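Local coordinates for aminoglycoside phosphotransferase (Alicyclobacillus acidocaldarius subsp. acidocaldarius, PDB 4PDY), which probably transfers phosphate groups, having the protein-kinase-like fold of the aminoglycoside phosphotransferase family, although its own substrate is not established, at residues S60-A65 with T104-E109; W221-V226 with I242-A247. All blocks are in the same frame, centred on the assembly; numbering follows the deposited sequence. Where two conformers were deposited one is given.

Interaction 1 of 2, residues S60-A65 with T104-E109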
# COMPACT_ATOMS: atom_id res chain seq x y z
N SER A 60 -16.23 3.05 -8.56
CA SER A 60 -15.80 3.27 -7.19
C SER A 60 -17.00 3.52 -6.28
O SER A 60 -18.10 3.83 -6.75
CB SER A 60 -14.82 4.46 -7.14
OG SER A 60 -14.35 4.71 -5.82
N SER A 61 -16.79 3.35 -4.98
CA SER A 61 -17.77 3.76 -3.99
C SER A 61 -17.33 5.02 -3.25
O SER A 61 -18.02 5.43 -2.32
CB SER A 61 -18.08 2.59 -3.05
OG SER A 61 -18.91 1.64 -3.73
N ILE A 62 -16.27 5.69 -3.69
CA ILE A 62 -15.89 6.95 -3.04
C ILE A 62 -16.96 8.00 -3.26
O ILE A 62 -17.68 8.01 -4.26
CB ILE A 62 -14.51 7.52 -3.46
CG1 ILE A 62 -14.48 7.95 -4.93
CG2 ILE A 62 -13.40 6.54 -3.14
CD1 ILE A 62 -13.18 8.66 -5.27
N ALA A 63 -17.10 8.88 -2.28
CA ALA A 63 -18.02 10.00 -2.41
C ALA A 63 -17.57 10.98 -3.48
O ALA A 63 -16.36 11.18 -3.69
CB ALA A 63 -18.13 10.70 -1.07
N PRO A 64 -18.53 11.64 -4.15
CA PRO A 64 -18.12 12.64 -5.14
C PRO A 64 -17.20 13.72 -4.58
O PRO A 64 -16.25 14.11 -5.25
CB PRO A 64 -19.46 13.22 -5.61
CG PRO A 64 -20.41 12.08 -5.48
CD PRO A 64 -19.96 11.32 -4.27
N ALA A 65 -17.47 14.18 -3.35
CA ALA A 65 -16.61 15.19 -2.73
C ALA A 65 -15.17 14.69 -2.58
O ALA A 65 -14.22 15.45 -2.74
CB ALA A 65 -17.16 15.59 -1.37
N THR A 104 -19.59 5.96 -8.10
CA THR A 104 -18.86 7.08 -8.65
C THR A 104 -17.89 6.49 -9.67
O THR A 104 -17.04 5.70 -9.34
CB THR A 104 -18.07 7.82 -7.54
OG1 THR A 104 -18.99 8.30 -6.55
CG2 THR A 104 -17.24 8.97 -8.10
N TYR A 105 -18.05 6.88 -10.93
CA TYR A 105 -17.18 6.44 -12.01
C TYR A 105 -16.20 7.53 -12.36
O TYR A 105 -16.59 8.69 -12.49
CB TYR A 105 -18.03 6.11 -13.24
CG TYR A 105 -18.98 4.95 -13.04
CD1 TYR A 105 -18.56 3.64 -13.22
CD2 TYR A 105 -20.29 5.17 -12.63
CE1 TYR A 105 -19.42 2.58 -13.04
CE2 TYR A 105 -21.16 4.11 -12.42
CZ TYR A 105 -20.72 2.82 -12.60
OH TYR A 105 -21.58 1.76 -12.46
N TYR A 106 -14.95 7.15 -12.58
CA TYR A 106 -13.98 8.09 -13.12
C TYR A 106 -13.05 7.39 -14.08
O TYR A 106 -12.87 6.18 -13.99
CB TYR A 106 -13.22 8.84 -11.99
CG TYR A 106 -12.36 7.97 -11.11
CD1 TYR A 106 -11.06 7.69 -11.44
CD2 TYR A 106 -12.84 7.49 -9.90
CE1 TYR A 106 -10.26 6.88 -10.67
CE2 TYR A 106 -12.04 6.68 -9.10
CZ TYR A 106 -10.74 6.40 -9.47
OH TYR A 106 -9.92 5.61 -8.70
N VAL A 107 -12.51 8.17 -15.00
CA VAL A 107 -11.79 7.66 -16.16
C VAL A 107 -10.43 8.33 -16.21
O VAL A 107 -10.31 9.54 -16.00
CB VAL A 107 -12.59 7.96 -17.45
CG1 VAL A 107 -11.83 7.51 -18.67
CG2 VAL A 107 -13.98 7.31 -17.42
N THR A 108 -9.41 7.54 -16.55
CA THR A 108 -8.08 8.07 -16.81
C THR A 108 -7.57 7.60 -18.16
O THR A 108 -8.05 6.62 -18.77
CB THR A 108 -7.03 7.66 -15.75
OG1 THR A 108 -6.81 6.26 -15.78
CG2 THR A 108 -7.46 8.04 -14.35
N GLU A 109 -6.60 8.35 -18.67
CA GLU A 109 -5.85 7.90 -19.84
C GLU A 109 -5.21 6.58 -19.43
O GLU A 109 -4.90 6.37 -18.25
CB GLU A 109 -4.76 8.92 -20.23
CG GLU A 109 -5.23 10.33 -20.56
CD GLU A 109 -6.00 10.50 -21.88
OE1 GLU A 109 -5.91 9.64 -22.79
OE2 GLU A 109 -6.70 11.53 -22.03
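The side chain of Thr-104 carries the pairing with 60-65 beyond the point where the two backbones part: its hydroxyl donates to the carbonyl of Ile-62, with OG1 2.7 Å from Ile-62 O and nearly in line with that C=O (172° at the oxygen). In this kinase-like fold the contact lies in the antiparallel sheet of the N-terminal lobe, where strand 54-60 gives way to helix 64-79. Just before the turn, Ser-60 and Thr-104 form a hydrogen-bonded antiparallel pair, Ser-60 N to Thr-104 O and Thr-104 N to Ser-60 O each spanning 2.9 Å. Thr-104 swings OG1 to the side of its own backbone N (chi1 -60°), which faces the hydroxyl toward the departing chain; Arg-99 is a second hydrogen-bonding partner of OG1. Pro-64, in the first turn of the helix, crosses this side chain at a slant, its CD 3.9 Å from Thr-104 OG1. Two residues further along the strand, the Tyr-106 ring presents CE2 to Ser-60 CB at 4.1 Å and more loosely to Ile-62 CD1, while its hydroxyl bonds to Glu-245. The bend itself is an ST turn: in the conformer described here, one of two deposited for Ser-60, OG accepts from Ile-62 N at 3.0 Å, the N-H pointing almost straight at it (170°).

Interaction 2 of 2, residues W221-V226 with I242-A247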
# COMPACT_ATOMS: atom_id res chain seq x y z
N TRP A 221 0.96 13.93 1.35
CA TRP A 221 0.09 12.78 1.28
C TRP A 221 0.87 11.51 1.02
O TRP A 221 1.88 11.52 0.30
CB TRP A 221 -0.92 12.98 0.14
CG TRP A 221 -1.93 14.05 0.37
CD1 TRP A 221 -1.72 15.31 0.88
CD2 TRP A 221 -3.32 13.99 0.03
NE1 TRP A 221 -2.90 16.01 0.91
CE2 TRP A 221 -3.90 15.22 0.41
CE3 TRP A 221 -4.14 13.00 -0.53
CZ2 TRP A 221 -5.26 15.49 0.22
CZ3 TRP A 221 -5.48 13.26 -0.70
CH2 TRP A 221 -6.03 14.51 -0.34
N CYS A 222 0.37 10.41 1.55
CA CYS A 222 0.77 9.07 1.15
C CYS A 222 -0.29 8.49 0.22
O CYS A 222 -1.45 8.88 0.27
CB CYS A 222 0.96 8.13 2.35
SG CYS A 222 2.51 8.34 3.24
N HIS A 223 0.15 7.55 -0.62
CA HIS A 223 -0.74 6.85 -1.52
C HIS A 223 -1.57 5.79 -0.78
O HIS A 223 -2.77 5.66 -0.99
CB HIS A 223 0.09 6.21 -2.63
CG HIS A 223 -0.70 5.43 -3.63
ND1 HIS A 223 -1.00 4.10 -3.45
CD2 HIS A 223 -1.23 5.79 -4.82
CE1 HIS A 223 -1.67 3.66 -4.51
NE2 HIS A 223 -1.84 4.67 -5.33
N LEU A 224 -0.91 5.02 0.09
CA LEU A 224 -1.58 4.08 1.01
C LEU A 224 -2.29 2.90 0.34
O LEU A 224 -3.08 2.22 0.97
CB LEU A 224 -2.51 4.79 1.98
CG LEU A 224 -1.83 5.87 2.83
CD1 LEU A 224 -2.80 6.60 3.75
CD2 LEU A 224 -0.68 5.28 3.64
N ASP A 225 -1.95 2.61 -0.92
CA ASP A 225 -2.39 1.35 -1.52
C ASP A 225 -1.30 0.85 -2.45
O ASP A 225 -1.49 0.64 -3.67
CB ASP A 225 -3.72 1.55 -2.24
CG ASP A 225 -4.45 0.25 -2.49
OD1 ASP A 225 -4.04 -0.81 -1.95
OD2 ASP A 225 -5.43 0.29 -3.24
N VAL A 226 -0.14 0.63 -1.86
CA VAL A 226 1.09 0.34 -2.56
C VAL A 226 1.20 -1.15 -2.82
O VAL A 226 1.86 -1.89 -2.09
CB VAL A 226 2.30 0.87 -1.78
CG1 VAL A 226 3.58 0.63 -2.55
CG2 VAL A 226 2.10 2.36 -1.49
N ILE A 242 -1.54 4.54 -9.92
CA ILE A 242 -2.97 4.65 -10.14
C ILE A 242 -3.70 4.34 -8.81
O ILE A 242 -3.09 3.84 -7.86
CB ILE A 242 -3.46 3.75 -11.28
CG1 ILE A 242 -3.25 2.31 -10.89
CG2 ILE A 242 -2.71 4.09 -12.58
CD1 ILE A 242 -3.87 1.33 -11.86
N ASP A 243 -4.99 4.64 -8.79
CA ASP A 243 -5.85 4.40 -7.62
C ASP A 243 -5.44 5.15 -6.36
O ASP A 243 -4.81 4.57 -5.49
CB ASP A 243 -5.98 2.91 -7.31
CG ASP A 243 -7.11 2.61 -6.35
OD1 ASP A 243 -7.78 3.55 -5.89
OD2 ASP A 243 -7.31 1.41 -6.05
N PHE A 244 -5.79 6.43 -6.35
CA PHE A 244 -5.49 7.33 -5.24
C PHE A 244 -6.64 7.38 -4.24
O PHE A 244 -6.70 8.31 -3.45
CB PHE A 244 -5.15 8.73 -5.78
CG PHE A 244 -3.78 8.81 -6.40
CD1 PHE A 244 -3.54 8.44 -7.73
CD2 PHE A 244 -2.70 9.22 -5.62
CE1 PHE A 244 -2.26 8.52 -8.26
CE2 PHE A 244 -1.42 9.30 -6.15
CZ PHE A 244 -1.21 8.95 -7.46
N GLU A 245 -7.51 6.39 -4.22
CA GLU A 245 -8.72 6.45 -3.39
C GLU A 245 -8.43 6.37 -1.89
O GLU A 245 -9.24 6.82 -1.10
CB GLU A 245 -9.69 5.34 -3.81
CG GLU A 245 -10.19 5.52 -5.22
CD GLU A 245 -11.11 4.41 -5.69
OE1 GLU A 245 -11.68 3.69 -4.86
OE2 GLU A 245 -11.24 4.26 -6.92
N LEU A 246 -7.32 5.73 -1.52
CA LEU A 246 -6.93 5.67 -0.10
C LEU A 246 -5.93 6.75 0.29
O LEU A 246 -5.55 6.83 1.47
CB LEU A 246 -6.37 4.29 0.21
CG LEU A 246 -7.33 3.13 0.05
CD1 LEU A 246 -6.68 1.83 0.45
CD2 LEU A 246 -8.60 3.36 0.85
N ALA A 247 -5.51 7.59 -0.65
CA ALA A 247 -4.49 8.59 -0.40
C ALA A 247 -5.03 9.64 0.57
O ALA A 247 -6.19 10.02 0.49
CB ALA A 247 -4.01 9.24 -1.70
O HOH W 1 -4.84 5.15 -2.81
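His-223 reaches across with its imidazole to the backbone of 242-247, NE2 donating to Ile-242 O at 2.9 Å. The acceptor lies in the ring plane, but the donor stands 40° out of the carbonyl plane, away from the lone-pair directions. The neighbouring Asp-243 O is nearly as close, yet badly angled for a bond. On the same ring, CD2 points at the face of Phe-244, 3.8 Å from its CE2 and displaced toward the rim, in a T-shaped stack with planes 76° apart. Having CG opposite the backbone N (chi1 180°) carries the ring back to these partners although the CB of His-223 sets off away from them. Asp-225 N bonds to ND1 from outside the ring plane, so both ring nitrogens are engaged. The two segments are consistent with two signatures of the kinase-like fold: His-223 to Asp-225 with the catalytic-loop HxD, Asp-243 and Phe-244 with the start of the DFG-like segment. Asp-225 OD2 and Asp-243 OD2 come within 3.6 Å with their carboxylates steeply turned; in relatives the equivalent aspartates serve as catalytic residue and metal ligand respectively, roles not demonstrated here. A water donates to His-223 O (2.8 Å) and Asp-243 O (2.7 Å), accepts from Leu-246 N, and sits over one face of the imidazole. The type I turn from Phe-244 to Ala-247 brings Ala-247 CA to Cys-222 O at 3.1 Å, a CA-H...O contact. Trp-221 sets the edge of its indole against Ala-247 CB, and Leu-246 CD1 packs on Asp-225 CB at 4.0 Å. Further out, Asp-255 of helix 252-266 receives the backbone N-H groups of His-223 and Leu-224, while Phe-134 meets Phe-244 edge-to-face.

In the fold
Interaction 1 belongs to the N-terminal lobe and interaction 2 to the probable catalytic-loop region; their centres are 14 Å apart and Glu-245 spans the gap. Its OE2 joins two residues of the lobe, lying 2.6 Å from Tyr-106 OH and forming a salt bridge with Lys-58 on strand 54-60. Its OE1 is 3.0 Å from Ser-60 OG in a weak bond, measured for one of the two deposited serine conformers, and packs on Ile-62 CG2. Helix 64-79, entered from 60-65, also covers Phe-244 through Met-70 and Leu-74. The bound histidine touches the side chain of Ile-242, about 4 Å away, whereas the Tyr-106 side chain is about 9 Å from it.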